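Local coordinates for phospholyase (Arthrobacter aurescens, PDB 5G4I), which is a pyridoxal-phosphate-dependent phospholyase of the class III transaminase family, probably eliminating phosphate from phosphorylated amino alcohols such as ethanolamine phosphate, at residues 115-126 / 302-313; 246-257 / 274-283. One frame throughout, in Å; residues are numbered along the deposited sequence.

Contact 1: residues 115-126 / 302-313. With PLP (pyridoxal-5'-phosphate), chain C; PLP (pyridoxal-5'-phosphate), chain H.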
# COMPACT_ATOMS: atom_id res chain seq x y z
N PHE A 115 -11.77 -6.32 4.34
CA PHE A 115 -10.77 -6.29 3.26
C PHE A 115 -9.42 -5.90 3.92
O PHE A 115 -9.32 -4.81 4.53
CB PHE A 115 -11.08 -5.22 2.22
CG PHE A 115 -12.38 -5.37 1.43
CD1 PHE A 115 -13.55 -4.83 1.88
CD2 PHE A 115 -12.36 -6.03 0.22
CE1 PHE A 115 -14.74 -4.96 1.09
CE2 PHE A 115 -13.50 -6.17 -0.56
CZ PHE A 115 -14.70 -5.63 -0.10
N LEU A 116 -8.40 -6.70 3.76
CA LEU A 116 -7.08 -6.31 4.27
C LEU A 116 -6.30 -5.52 3.15
O LEU A 116 -6.51 -5.73 1.94
CB LEU A 116 -6.30 -7.58 4.68
CG LEU A 116 -6.75 -8.14 6.03
CD1 LEU A 116 -6.35 -9.61 6.23
CD2 LEU A 116 -6.22 -7.33 7.21
N THR A 117 -5.37 -4.65 3.62
CA THR A 117 -4.52 -3.86 2.74
C THR A 117 -3.12 -3.81 3.39
O THR A 117 -2.88 -4.47 4.42
CB THR A 117 -5.05 -2.41 2.51
OG1 THR A 117 -4.85 -1.65 3.73
CG2 THR A 117 -6.50 -2.38 2.01
N ASN A 118 -2.20 -3.00 2.80
CA ASN A 118 -0.82 -2.90 3.34
C ASN A 118 -0.52 -1.50 3.99
O ASN A 118 0.61 -1.20 4.35
CB ASN A 118 0.21 -3.24 2.27
CG ASN A 118 -0.12 -4.51 1.52
OD1 ASN A 118 -0.57 -4.44 0.31
ND2 ASN A 118 -0.04 -5.61 2.15
N SER A 119 -1.51 -0.59 3.96
CA SER A 119 -1.29 0.80 4.46
C SER A 119 -2.64 1.48 4.77
O SER A 119 -3.70 1.08 4.21
CB SER A 119 -0.50 1.66 3.49
OG SER A 119 -1.26 1.98 2.32
N GLY A 120 -2.61 2.54 5.56
CA GLY A 120 -3.83 3.38 5.77
C GLY A 120 -4.27 4.01 4.49
O GLY A 120 -5.53 4.12 4.24
N SER A 121 -3.34 4.52 3.65
CA SER A 121 -3.78 5.13 2.31
C SER A 121 -4.49 4.08 1.49
O SER A 121 -5.51 4.40 0.81
CB SER A 121 -2.58 5.82 1.53
OG SER A 121 -2.11 6.95 2.22
N GLU A 122 -3.96 2.87 1.41
CA GLU A 122 -4.65 1.80 0.60
C GLU A 122 -6.03 1.59 1.16
O GLU A 122 -7.01 1.35 0.36
CB GLU A 122 -3.86 0.49 0.52
CG GLU A 122 -2.65 0.46 -0.38
CD GLU A 122 -2.20 -0.98 -0.72
OE1 GLU A 122 -2.18 -1.90 0.18
OE2 GLU A 122 -1.86 -1.24 -1.95
N ALA A 123 -6.18 1.62 2.49
CA ALA A 123 -7.52 1.37 3.10
C ALA A 123 -8.50 2.50 2.72
O ALA A 123 -9.67 2.25 2.31
CB ALA A 123 -7.41 1.17 4.60
N ASN A 124 -8.11 3.76 2.91
CA ASN A 124 -9.03 4.87 2.60
C ASN A 124 -9.28 4.95 1.08
O ASN A 124 -10.45 5.26 0.69
CB ASN A 124 -8.49 6.22 3.12
CG ASN A 124 -8.72 6.43 4.60
OD1 ASN A 124 -9.76 6.02 5.13
ND2 ASN A 124 -7.83 7.15 5.25
N GLU A 125 -8.32 4.69 0.20
CA GLU A 125 -8.58 4.61 -1.24
C GLU A 125 -9.65 3.60 -1.51
O GLU A 125 -10.60 3.89 -2.30
CB GLU A 125 -7.27 4.20 -1.97
CG GLU A 125 -7.41 4.07 -3.47
CD GLU A 125 -7.50 5.34 -4.23
OE1 GLU A 125 -7.35 6.44 -3.67
OE2 GLU A 125 -7.74 5.26 -5.49
N LEU A 126 -9.55 2.39 -0.95
CA LEU A 126 -10.57 1.33 -1.19
C LEU A 126 -11.92 1.72 -0.62
O LEU A 126 -12.96 1.48 -1.30
CB LEU A 126 -10.07 -0.01 -0.63
CG LEU A 126 -11.03 -1.18 -0.71
CD1 LEU A 126 -11.38 -1.52 -2.13
CD2 LEU A 126 -10.38 -2.43 -0.02
N PHE A 302 -19.54 -5.43 -3.67
CA PHE A 302 -18.30 -5.00 -4.35
C PHE A 302 -17.59 -6.19 -5.01
O PHE A 302 -17.07 -6.05 -6.15
CB PHE A 302 -17.31 -4.31 -3.33
CG PHE A 302 -16.10 -3.63 -3.95
CD1 PHE A 302 -16.20 -2.40 -4.59
CD2 PHE A 302 -14.80 -4.25 -3.84
CE1 PHE A 302 -15.05 -1.80 -5.11
CE2 PHE A 302 -13.70 -3.63 -4.39
CZ PHE A 302 -13.81 -2.46 -5.01
N GLY A 303 -17.57 -7.34 -4.35
CA GLY A 303 -16.95 -8.56 -4.99
C GLY A 303 -17.71 -9.14 -6.16
O GLY A 303 -17.09 -9.66 -7.08
N ARG A 304 -19.00 -8.93 -6.19
CA ARG A 304 -19.79 -9.36 -7.39
C ARG A 304 -19.46 -8.46 -8.58
O ARG A 304 -19.62 -8.93 -9.73
CB ARG A 304 -21.31 -9.30 -7.14
CG ARG A 304 -21.86 -10.38 -6.22
CD ARG A 304 -23.42 -10.40 -6.18
NE ARG A 304 -24.09 -9.09 -6.13
CZ ARG A 304 -24.51 -8.46 -5.02
NH1 ARG A 304 -24.33 -9.00 -3.83
NH2 ARG A 304 -25.12 -7.27 -5.10
N HIS A 305 -19.12 -7.20 -8.37
CA HIS A 305 -18.91 -6.22 -9.41
C HIS A 305 -17.44 -6.01 -9.82
O HIS A 305 -17.21 -5.29 -10.86
CB HIS A 305 -19.47 -4.85 -8.93
CG HIS A 305 -20.95 -4.79 -8.81
ND1 HIS A 305 -21.57 -3.77 -8.10
CD2 HIS A 305 -21.93 -5.58 -9.29
CE1 HIS A 305 -22.89 -3.95 -8.17
NE2 HIS A 305 -23.13 -5.05 -8.87
N ASN A 306 -16.45 -6.57 -9.08
CA ASN A 306 -15.04 -6.34 -9.39
C ASN A 306 -14.21 -7.54 -9.02
O ASN A 306 -14.42 -8.14 -7.95
CB ASN A 306 -14.45 -5.18 -8.56
CG ASN A 306 -15.25 -3.85 -8.70
OD1 ASN A 306 -14.92 -2.93 -9.48
ND2 ASN A 306 -16.27 -3.72 -7.84
N MET A 307 -13.24 -7.88 -9.87
CA MET A 307 -12.26 -8.92 -9.54
C MET A 307 -11.12 -8.29 -8.70
O MET A 307 -9.99 -8.03 -9.14
CB MET A 307 -11.74 -9.64 -10.82
CG MET A 307 -10.76 -10.75 -10.55
SD MET A 307 -10.67 -11.68 -8.97
CE MET A 307 -8.88 -11.35 -8.93
N PHE A 308 -11.48 -7.95 -7.47
CA PHE A 308 -10.59 -7.20 -6.56
C PHE A 308 -9.56 -8.13 -5.90
O PHE A 308 -9.94 -9.14 -5.28
CB PHE A 308 -11.40 -6.43 -5.47
CG PHE A 308 -10.50 -5.64 -4.52
CD1 PHE A 308 -9.93 -4.46 -4.94
CD2 PHE A 308 -10.16 -6.18 -3.27
CE1 PHE A 308 -9.00 -3.79 -4.09
CE2 PHE A 308 -9.20 -5.53 -2.47
CZ PHE A 308 -8.66 -4.38 -2.90
N PHE A 309 -8.28 -7.70 -5.92
CA PHE A 309 -7.18 -8.54 -5.36
C PHE A 309 -6.02 -7.59 -5.01
O PHE A 309 -5.61 -6.80 -5.90
CB PHE A 309 -6.77 -9.68 -6.34
CG PHE A 309 -5.70 -10.63 -5.82
CD1 PHE A 309 -5.91 -11.43 -4.71
CD2 PHE A 309 -4.44 -10.53 -6.33
CE1 PHE A 309 -4.87 -12.21 -4.15
CE2 PHE A 309 -3.38 -11.41 -5.87
CZ PHE A 309 -3.59 -12.21 -4.78
N ASN A 310 -5.41 -7.77 -3.83
CA ASN A 310 -4.24 -7.08 -3.30
C ASN A 310 -3.24 -8.19 -2.97
O ASN A 310 -3.49 -8.98 -2.07
CB ASN A 310 -4.70 -6.21 -2.14
CG ASN A 310 -3.61 -5.50 -1.42
OD1 ASN A 310 -2.50 -6.05 -1.25
ND2 ASN A 310 -3.90 -4.28 -0.96
N THR A 311 -2.11 -8.24 -3.67
CA THR A 311 -1.24 -9.43 -3.62
C THR A 311 -0.66 -9.67 -2.23
O THR A 311 -0.56 -10.84 -1.78
CB THR A 311 -0.07 -9.30 -4.63
OG1 THR A 311 -0.60 -9.12 -5.97
CG2 THR A 311 0.83 -10.57 -4.64
N PHE A 312 -0.16 -8.64 -1.56
CA PHE A 312 0.48 -8.80 -0.24
C PHE A 312 -0.55 -8.82 0.91
O PHE A 312 -0.23 -9.32 1.98
CB PHE A 312 1.51 -7.66 0.02
CG PHE A 312 2.68 -7.61 -0.96
CD1 PHE A 312 3.42 -8.73 -1.25
CD2 PHE A 312 3.09 -6.37 -1.43
CE1 PHE A 312 4.55 -8.62 -2.08
CE2 PHE A 312 4.21 -6.25 -2.25
CZ PHE A 312 4.95 -7.41 -2.58
N ALA A 313 -1.79 -8.36 0.66
CA ALA A 313 -2.73 -8.27 1.77
C ALA A 313 -3.09 -9.62 2.34
O ALA A 313 -3.35 -10.59 1.55
CB ALA A 313 -3.99 -7.57 1.33
N1 PLP C . -5.41 8.76 7.80
C2 PLP C . -4.95 9.19 9.00
C2A PLP C . -5.91 9.77 10.01
C3 PLP C . -3.51 9.10 9.32
O3 PLP C . -3.02 9.52 10.52
C4 PLP C . -2.61 8.52 8.29
C4A PLP C . -1.16 8.39 8.52
C5 PLP C . -3.24 8.09 7.02
C6 PLP C . -4.61 8.23 6.85
C5A PLP C . -2.39 7.49 5.92
O4P PLP C . -1.61 6.42 6.44
P PLP C . -0.42 5.77 5.57
O1P PLP C . 0.71 6.77 5.71
O2P PLP C . -0.16 4.44 6.24
O3P PLP C . -1.00 5.67 4.18
N1 PLP H . 1.45 -4.62 -12.08
C2 PLP H . 1.66 -5.82 -12.49
C2A PLP H . 2.20 -6.05 -13.90
C3 PLP H . 1.32 -6.97 -11.59
O3 PLP H . 1.62 -8.27 -11.98
C4 PLP H . 0.80 -6.75 -10.24
C4A PLP H . 0.62 -7.85 -9.24
C5 PLP H . 0.56 -5.36 -9.93
C6 PLP H . 0.91 -4.34 -10.88
C5A PLP H . -0.13 -5.02 -8.57
O4P PLP H . 0.68 -5.33 -7.47
P PLP H . -0.15 -5.36 -6.05
O1P PLP H . -1.20 -6.48 -5.98
O2P PLP H . 1.10 -5.48 -5.12
O3P PLP H . -0.66 -4.03 -5.70
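Asn-310 meets Glu-122 where strand 113-117 and the start of helix 120-135 face the loop leaving helix 296-305. This junction belongs to the large domain of a fold-type I PLP enzyme, and its two halves grip the phosphates of different cofactors in the dimer. Asn-310 holds its CG trans to its own N (chi1 176°), which extends the amide toward Glu-122, and ND2 donates to Glu-122 OE1 at 3.1 Å. The bond lies near the amide plane but arrives from above the carboxylate plane, the two flat groups standing 78° apart. Asn-118 N also donates to Glu-122 OE1, at 2.8 Å, while OE2 takes Ser-119 OG of the second subunit. With an alanine here in place of Glu-122, the Asn-310 amide and Asn-118 N would probably lose their shared acceptor, and Ser-119 OG of the second subunit its partner. Ser-119 in this chain is the N-cap, its OG accepting from Glu-122 N at 3.0 Å.

The apolar part is an aromatic cluster. Phe-115 turns its edge toward the face of Phe-308 in an offset edge-to-face pair, centroids 5.9 Å apart and planes at 86°, and packs obliquely on Phe-302. Leu-126 CD1 sits over a face of Phe-308 in a CH-pi contact, 4.2 Å from the ring centroid, and touches Phe-302 as well. Away from these rings, Ala-313 CB lies 3.2 Å from Leu-116 O and also touches Leu-116 CB.

Each segment also holds a phosphate, but of a different cofactor. Gly-120 N and Ser-121 N at the helix start donate to the phosphate of the PLP of chain C; Ser-121 OG reaches O3P at 2.6 Å. Thr-311 serves the PLP of the second subunit, N and OG1 both donating to O1P, with OG1 at 2.7 Å.

Contact 2: residues 246-257 / 274-283. With PLP (pyridoxal-5'-phosphate), chain C; PO4 (phosphate ion), chain D.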
# COMPACT_ATOMS: atom_id res chain seq x y z
N GLY A 246 -25.85 8.71 0.93
CA GLY A 246 -24.39 8.51 1.19
C GLY A 246 -24.11 7.61 2.39
O GLY A 246 -25.02 7.15 3.12
N LEU A 247 -22.80 7.37 2.64
CA LEU A 247 -22.28 6.50 3.71
C LEU A 247 -21.35 7.29 4.61
O LEU A 247 -20.79 8.33 4.24
CB LEU A 247 -21.49 5.29 3.12
CG LEU A 247 -22.23 4.44 2.08
CD1 LEU A 247 -21.35 3.35 1.49
CD2 LEU A 247 -23.47 3.81 2.68
N VAL A 248 -21.12 6.73 5.78
CA VAL A 248 -20.16 7.29 6.76
C VAL A 248 -18.92 6.40 6.88
O VAL A 248 -19.06 5.17 7.09
CB VAL A 248 -20.81 7.45 8.16
CG1 VAL A 248 -19.75 7.94 9.18
CG2 VAL A 248 -22.01 8.40 8.09
N ILE A 249 -17.72 7.01 6.72
CA ILE A 249 -16.44 6.32 6.90
C ILE A 249 -15.77 6.92 8.18
O ILE A 249 -15.44 8.11 8.21
CB ILE A 249 -15.43 6.46 5.73
CG1 ILE A 249 -16.04 5.99 4.37
CG2 ILE A 249 -14.14 5.63 6.03
CD1 ILE A 249 -15.23 6.46 3.18
N SER A 250 -15.50 6.05 9.19
CA SER A 250 -14.58 6.47 10.31
C SER A 250 -13.16 6.04 9.99
O SER A 250 -12.92 4.79 9.89
CB SER A 250 -15.01 5.85 11.65
OG SER A 250 -14.17 6.33 12.70
N ASP A 251 -12.25 7.02 9.89
CA ASP A 251 -10.80 6.76 9.69
C ASP A 251 -10.21 6.62 11.11
O ASP A 251 -10.14 7.59 11.84
CB ASP A 251 -10.20 7.92 8.92
CG ASP A 251 -8.70 7.80 8.71
OD1 ASP A 251 -8.06 7.06 9.46
OD2 ASP A 251 -8.15 8.56 7.85
N GLU A 252 -9.89 5.36 11.45
CA GLU A 252 -9.35 4.96 12.78
C GLU A 252 -7.87 4.87 12.79
O GLU A 252 -7.30 4.31 13.75
CB GLU A 252 -9.99 3.66 13.24
CG GLU A 252 -11.48 3.78 13.50
CD GLU A 252 -11.88 4.49 14.77
OE1 GLU A 252 -11.04 4.58 15.69
OE2 GLU A 252 -13.05 4.93 14.83
N VAL A 253 -7.17 5.45 11.83
CA VAL A 253 -5.68 5.35 11.84
C VAL A 253 -5.11 6.01 13.06
O VAL A 253 -4.12 5.41 13.64
CB VAL A 253 -5.07 5.91 10.50
CG1 VAL A 253 -3.56 5.94 10.59
CG2 VAL A 253 -5.54 5.10 9.32
N GLN A 254 -5.62 7.13 13.51
CA GLN A 254 -5.14 7.83 14.73
C GLN A 254 -5.87 7.42 16.02
O GLN A 254 -5.24 7.45 17.12
CB GLN A 254 -5.30 9.39 14.65
CG GLN A 254 -4.52 10.03 13.54
CD GLN A 254 -3.02 10.11 13.83
OE1 GLN A 254 -2.57 10.09 14.94
NE2 GLN A 254 -2.27 10.22 12.79
N SER A 255 -7.16 7.07 15.97
CA SER A 255 -7.94 6.88 17.14
C SER A 255 -8.20 5.42 17.49
O SER A 255 -8.83 5.17 18.53
CB SER A 255 -9.29 7.60 17.02
OG SER A 255 -10.05 7.16 15.90
N GLY A 256 -7.80 4.48 16.65
CA GLY A 256 -8.15 3.04 16.86
C GLY A 256 -7.26 2.28 17.80
O GLY A 256 -6.31 2.80 18.43
N PHE A 257 -7.55 0.99 17.91
CA PHE A 257 -6.73 0.04 18.72
C PHE A 257 -6.64 0.48 20.18
O PHE A 257 -5.64 0.24 20.91
CB PHE A 257 -5.41 -0.33 18.09
CG PHE A 257 -5.57 -1.12 16.79
CD1 PHE A 257 -5.86 -0.48 15.53
CD2 PHE A 257 -5.54 -2.52 16.82
CE1 PHE A 257 -6.13 -1.26 14.41
CE2 PHE A 257 -5.82 -3.28 15.68
CZ PHE A 257 -6.12 -2.63 14.49
N PRO A 274 -20.74 3.57 11.85
CA PRO A 274 -20.37 3.71 10.44
C PRO A 274 -20.58 2.46 9.60
O PRO A 274 -20.49 1.32 10.12
CB PRO A 274 -18.86 4.06 10.49
CG PRO A 274 -18.55 4.26 11.86
CD PRO A 274 -19.57 3.57 12.73
N GLU A 275 -20.79 2.63 8.28
CA GLU A 275 -20.83 1.56 7.33
C GLU A 275 -19.43 0.99 6.97
O GLU A 275 -19.30 -0.16 6.54
CB GLU A 275 -21.56 1.88 6.03
CG GLU A 275 -23.03 2.21 6.22
CD GLU A 275 -23.33 3.68 6.46
OE1 GLU A 275 -22.49 4.51 6.92
OE2 GLU A 275 -24.55 4.10 6.23
N LEU A 276 -18.42 1.89 7.10
CA LEU A 276 -17.04 1.57 6.69
C LEU A 276 -16.11 2.16 7.76
O LEU A 276 -16.30 3.30 8.23
CB LEU A 276 -16.70 2.33 5.35
CG LEU A 276 -17.44 1.74 4.08
CD1 LEU A 276 -17.66 2.84 3.00
CD2 LEU A 276 -16.70 0.55 3.54
N VAL A 277 -15.11 1.32 8.12
CA VAL A 277 -14.07 1.70 9.15
C VAL A 277 -12.69 1.37 8.57
O VAL A 277 -12.48 0.25 8.12
CB VAL A 277 -14.28 0.97 10.52
CG1 VAL A 277 -13.23 1.42 11.50
CG2 VAL A 277 -15.66 1.23 11.05
N THR A 278 -11.82 2.39 8.52
CA THR A 278 -10.45 2.17 7.96
C THR A 278 -9.42 2.25 9.10
O THR A 278 -9.60 2.90 10.11
CB THR A 278 -10.15 3.20 6.84
OG1 THR A 278 -10.26 4.50 7.41
CG2 THR A 278 -11.13 3.07 5.67
N MET A 279 -8.28 1.59 8.89
CA MET A 279 -7.25 1.49 9.94
C MET A 279 -5.88 1.25 9.26
O MET A 279 -5.76 0.87 8.08
CB MET A 279 -7.63 0.44 10.96
CG MET A 279 -7.70 -0.87 10.38
SD MET A 279 -8.59 -2.13 11.47
CE MET A 279 -9.97 -1.64 11.64
N GLY A 280 -4.83 1.44 10.07
CA GLY A 280 -3.43 1.30 9.61
C GLY A 280 -2.54 1.52 10.84
O GLY A 280 -2.75 0.93 11.92
N LYS A 281 -1.58 2.45 10.72
CA LYS A 281 -0.47 2.76 11.68
C LYS A 281 -0.19 1.66 12.73
O LYS A 281 0.74 0.83 12.52
CB LYS A 281 -0.56 4.21 12.13
CG LYS A 281 -0.09 5.23 11.07
CD LYS A 281 -0.05 6.70 11.59
CE LYS A 281 0.47 7.78 10.56
NZ LYS A 281 -0.75 8.31 9.89
N PRO A 282 -0.79 1.74 13.96
CA PRO A 282 -0.45 0.72 14.97
C PRO A 282 -0.62 -0.74 14.65
O PRO A 282 -0.11 -1.61 15.43
CB PRO A 282 -1.45 1.06 16.15
CG PRO A 282 -2.62 1.65 15.39
CD PRO A 282 -1.95 2.54 14.40
N MET A 283 -1.48 -1.09 13.69
CA MET A 283 -2.04 -2.45 13.70
C MET A 283 -1.08 -3.63 13.64
O MET A 283 -1.36 -4.72 14.17
CB MET A 283 -3.20 -2.64 12.75
CG MET A 283 -2.96 -2.90 11.44
SD MET A 283 -4.51 -2.79 10.35
CE MET A 283 -5.35 -4.20 10.47
N1 PLP C . -5.41 8.76 7.80
C2 PLP C . -4.95 9.19 9.00
C2A PLP C . -5.91 9.77 10.01
C3 PLP C . -3.51 9.10 9.32
O3 PLP C . -3.02 9.52 10.52
C4 PLP C . -2.61 8.52 8.29
C4A PLP C . -1.16 8.39 8.52
C5 PLP C . -3.24 8.09 7.02
C6 PLP C . -4.61 8.23 6.85
C5A PLP C . -2.39 7.49 5.92
O4P PLP C . -1.61 6.42 6.44
P PLP C . -0.42 5.77 5.57
O1P PLP C . 0.71 6.77 5.71
O2P PLP C . -0.16 4.44 6.24
O3P PLP C . -1.00 5.67 4.18
P PO4 D . 1.95 11.20 12.36
O1 PO4 D . 0.63 11.11 12.85
O2 PO4 D . 2.94 10.19 12.92
O3 PO4 D . 2.35 12.37 13.24
O4 PO4 D . 2.19 11.46 10.89
O HOH W 1 -5.54 2.05 13.06
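Ser-250 and its neighbours in strand 247-251 pair in parallel with strand 276-279 by a ladder of backbone bonds. Ser-250 N donates to Leu-276 O at 3.0 Å, Thr-278 N to Ser-250 O, and Glu-252 N to Thr-278 O at 2.8 Å. At the start of the ladder Val-248 O receives only weak bonds, from Glu-275 N and Leu-276 N. Val-248 N goes instead to a side chain: Glu-275, bent at chi2 (89°), brings OE1 to within 2.8 Å of it, and OE2 makes a salt bridge to Arg-242. Both carboxylate oxygens of buried Glu-252 are supplied, OE2 by Ser-250 OG and Tyr-267 N, OE1 by Ser-255 OG and Gly-266 N. Beyond the pairing, water 1 joins Glu-252 O to Gly-280 N.

These are central strands of the large-domain sheet of a fold-type I PLP enzyme; the loops after their C-terminal ends carry the cofactor. Lys-281 NZ is bonded to PLP C4A, consistent with the internal aldimine. Asp-251 OD1 accepts from Val-253 N in an Asx turn, while OD2, hydrogen-bonded to His-148 ND1, lies 2.7 Å from PLP N1. Val-253 CG1 touches PLP C3 at 3.4 Å and also Lys-281 CG. Gln-254 NE2 donates to O1 of the phosphate ion and to PLP O3, the modelled 2.5 Å to O3 being doubtfully short; its OE1 is hydrogen-bonded to Arg-414. Farther on, Met-283 CA lies over a face of the Phe-257 ring.

How the contacts relate
Contact 2 is nested in the chain loop that contact 1 closes, their centres about 14 Å apart, and both reach the same seven-stranded sheet, strand 290-294 lying between 113-117 and 276-279. Asn-124 joins them directly: OD1 is 2.8 Å from Thr-278 OG1 and ND2 3.0 Å from Asp-251 OD2, both probable hydrogen bonds; the second would help fix the carboxylate beside the pyridine nitrogen, the first the turn of the amide. The two contacts share one PLP, contact 1 holding its phosphate through residues 115-126 and contact 2 its ring and C4A. Segment 302-313 serves the other site of the dimer, where Thr-311 packs on Lys-281 of the second subunit.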